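Putative uncharacterized protein TTHB071 (Thermus thermophilus, PDB 3AYV) is a zinc-binding TIM-barrel protein of unknown function, possibly involved in protection against oxidative stress and related by family to apurinic/apyrimidinic endonucleases. Local coordinates at residues 135-140 / 159-164. Numbering follows the deposited sequence.
Sequences LENSHE and FCFDAA. With ZN (zinc ion), chain F; ZN (zinc ion), chain E.
Glu136 and Asp162 meet through a shared metal, a worked example of how neighbouring strands of a barrel pool their ligands. One carboxylate spans two zinc ions: Glu136 OE1 binds the zinc of chain E at 1.9 Å, while Glu136 OE2 binds the zinc of chain F at 2.1 Å. Asp162 OD2 reaches that second zinc, also at 2.1 Å, and a water lies between the two ions. With CG anti to the backbone N (chi1 178°) and the chain extended beyond it, Glu136 lays its CB and CG alongside Cys160 and sends the carboxylate on to the metals. His55 and His96 complete the protein ligands of the first ion, His187 and Glu223 those of the second.

Behind this first shell stands Asn137, whose amide grips the backbone of Asp162 twice. Asp162 N gives a nearly straight bond to an in-plane lone pair of Asn137 OD1 (2.8 Å, 176°), and Asn137 ND2 returns one to Asp162 O (3.0 Å). The edge of the Phe161 ring lies beside OD1, which may help confine the amide. With an alanine at Asn137, the N-H and carbonyl of Asp162 would probably both lose their mates, and its metal-binding carboxylate would be less firmly placed. At the other end of that carboxylate, OD1 accepts a bond from His165 N, as an N-cap of helix 163-169.

Farther back the strands pair in parallel, Cys160 N bonding to Leu135 O (2.9 Å), with a weak bond from Asn137 N to Cys160 O. On the face that carries Leu135 and Phe159, Leu135 O approaches the Phe159 ring obliquely, nearest to CD1. Strand 132-136, helix 147-153 and strand 158-162 form a beta-alpha-beta unit, and the zinc ligands gather at the C-terminal ends of the strands, where TIM barrels, including this xylose isomerase-like family, place their active sites.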
loop_
_atom_site.group_PDB
_atom_site.type_symbol
_atom_site.label_atom_id
_atom_site.label_comp_id
_atom_site.label_asym_id
_atom_site.label_seq_id
_atom_site.Cartn_x
_atom_site.Cartn_y
_atom_site.Cartn_z
ATOM N N LEU A 135 -2.998 0.686 6.445
ATOM C CA LEU A 135 -2.381 -0.639 6.569
ATOM C C LEU A 135 -2.809 -1.532 5.415
ATOM O O LEU A 135 -4.005 -1.687 5.148
ATOM C CB LEU A 135 -2.815 -1.253 7.926
ATOM C CG LEU A 135 -2.428 -2.698 8.280
ATOM C CD1 LEU A 135 -0.914 -2.870 8.159
ATOM C CD2 LEU A 135 -2.915 -2.971 9.680
ATOM N N GLU A 136 -1.824 -2.140 4.739
ATOM C CA GLU A 136 -2.071 -2.996 3.562
ATOM C C GLU A 136 -1.937 -4.466 3.973
ATOM O O GLU A 136 -1.064 -4.787 4.795
ATOM C CB GLU A 136 -1.029 -2.649 2.495
ATOM C CG GLU A 136 -1.102 -3.462 1.251
ATOM C CD GLU A 136 0.143 -3.335 0.389
ATOM O OE1 GLU A 136 0.968 -2.433 0.583
ATOM O OE2 GLU A 136 0.296 -4.153 -0.512
ATOM N N ASN A 137 -2.805 -5.350 3.456
ATOM C CA ASN A 137 -2.617 -6.783 3.735
ATOM C C ASN A 137 -1.394 -7.279 2.951
ATOM O O ASN A 137 -1.175 -6.873 1.800
ATOM C CB ASN A 137 -3.855 -7.620 3.357
ATOM C CG ASN A 137 -4.248 -7.477 1.878
ATOM O OD1 ASN A 137 -4.596 -6.388 1.428
ATOM N ND2 ASN A 137 -4.175 -8.591 1.118
ATOM N N SER A 138 -0.642 -8.179 3.580
ATOM C CA SER A 138 0.525 -8.798 2.980
ATOM C C SER A 138 0.435 -10.316 3.168
ATOM O O SER A 138 -0.174 -10.993 2.335
ATOM C CB SER A 138 1.820 -8.178 3.540
ATOM O OG SER A 138 1.882 -8.269 4.963
ATOM N N HIS A 139 0.906 -10.823 4.306
ATOM C CA HIS A 139 0.966 -12.248 4.575
ATOM C C HIS A 139 -0.049 -12.751 5.587
ATOM O O HIS A 139 0.011 -13.923 5.951
ATOM C CB HIS A 139 2.399 -12.653 5.024
ATOM C CG HIS A 139 3.427 -12.373 3.980
ATOM N ND1 HIS A 139 3.681 -13.238 2.939
ATOM C CD2 HIS A 139 4.214 -11.286 3.771
ATOM C CE1 HIS A 139 4.600 -12.712 2.146
ATOM N NE2 HIS A 139 4.938 -11.524 2.629
ATOM N N GLU A 140 -0.994 -11.896 6.022
ATOM C CA GLU A 140 -1.984 -12.339 7.014
ATOM C C GLU A 140 -2.831 -13.433 6.375
ATOM O O GLU A 140 -3.223 -13.309 5.215
ATOM C CB GLU A 140 -2.900 -11.194 7.511
ATOM C CG GLU A 140 -2.161 -10.049 8.241
ATOM C CD GLU A 140 -1.496 -9.070 7.285
ATOM O OE1 GLU A 140 -1.632 -9.202 6.050
ATOM O OE2 GLU A 140 -0.800 -8.156 7.776
ATOM N N PHE A 159 -7.460 1.036 5.676
ATOM C CA PHE A 159 -7.069 -0.241 5.092
ATOM C C PHE A 159 -6.841 -0.102 3.577
ATOM O O PHE A 159 -7.636 0.537 2.871
ATOM C CB PHE A 159 -8.149 -1.291 5.386
ATOM C CG PHE A 159 -7.890 -2.634 4.728
ATOM C CD1 PHE A 159 -6.692 -3.316 4.959
ATOM C CD2 PHE A 159 -8.837 -3.201 3.864
ATOM C CE1 PHE A 159 -6.422 -4.551 4.330
ATOM C CE2 PHE A 159 -8.596 -4.446 3.257
ATOM C CZ PHE A 159 -7.379 -5.117 3.489
ATOM N N CYS A 160 -5.729 -0.662 3.101
ATOM C CA CYS A 160 -5.426 -0.756 1.680
ATOM C C CYS A 160 -5.495 -2.238 1.296
ATOM O O CYS A 160 -4.755 -3.056 1.853
ATOM C CB CYS A 160 -4.018 -0.198 1.409
ATOM S SG CYS A 160 -3.487 -0.489 -0.325
ATOM N N PHE A 161 -6.369 -2.587 0.351
ATOM C CA PHE A 161 -6.521 -3.974 -0.062
ATOM C C PHE A 161 -5.684 -4.250 -1.300
ATOM O O PHE A 161 -5.838 -3.587 -2.337
ATOM C CB PHE A 161 -7.992 -4.313 -0.362
ATOM C CG PHE A 161 -8.225 -5.727 -0.890
ATOM C CD1 PHE A 161 -7.631 -6.840 -0.292
ATOM C CD2 PHE A 161 -9.053 -5.933 -2.004
ATOM C CE1 PHE A 161 -7.871 -8.121 -0.792
ATOM C CE2 PHE A 161 -9.319 -7.201 -2.491
ATOM C CZ PHE A 161 -8.719 -8.310 -1.889
ATOM N N ASP A 162 -4.839 -5.270 -1.182
ATOM C CA ASP A 162 -4.096 -5.806 -2.290
ATOM C C ASP A 162 -4.578 -7.213 -2.558
ATOM O O ASP A 162 -4.256 -8.125 -1.797
ATOM C CB ASP A 162 -2.605 -5.822 -1.951
ATOM C CG ASP A 162 -1.747 -6.202 -3.153
ATOM O OD1 ASP A 162 -1.960 -7.256 -3.774
ATOM O OD2 ASP A 162 -0.864 -5.426 -3.501
ATOM N N ALA A 163 -5.343 -7.401 -3.632
ATOM C CA ALA A 163 -5.988 -8.700 -3.892
ATOM C C ALA A 163 -4.994 -9.815 -4.221
ATOM O O ALA A 163 -5.223 -10.968 -3.871
ATOM C CB ALA A 163 -7.058 -8.574 -5.015
ATOM N N ALA A 164 -3.912 -9.467 -4.905
ATOM C CA ALA A 164 -2.896 -10.469 -5.251
ATOM C C ALA A 164 -2.203 -11.011 -3.994
ATOM O O ALA A 164 -1.916 -12.210 -3.909
ATOM C CB ALA A 164 -1.882 -9.885 -6.219
HETATM ZN ZN ZN F . 0.300 -3.891 -2.613
HETATM ZN ZN ZN E . 2.636 -2.910 -0.280
HETATM O O HOH W 1 2.461 -2.607 -2.354
HETATM O O HOH W 2 4.433 -4.208 -1.346
HETATM O O HOH W 3 2.129 -4.918 -3.820
#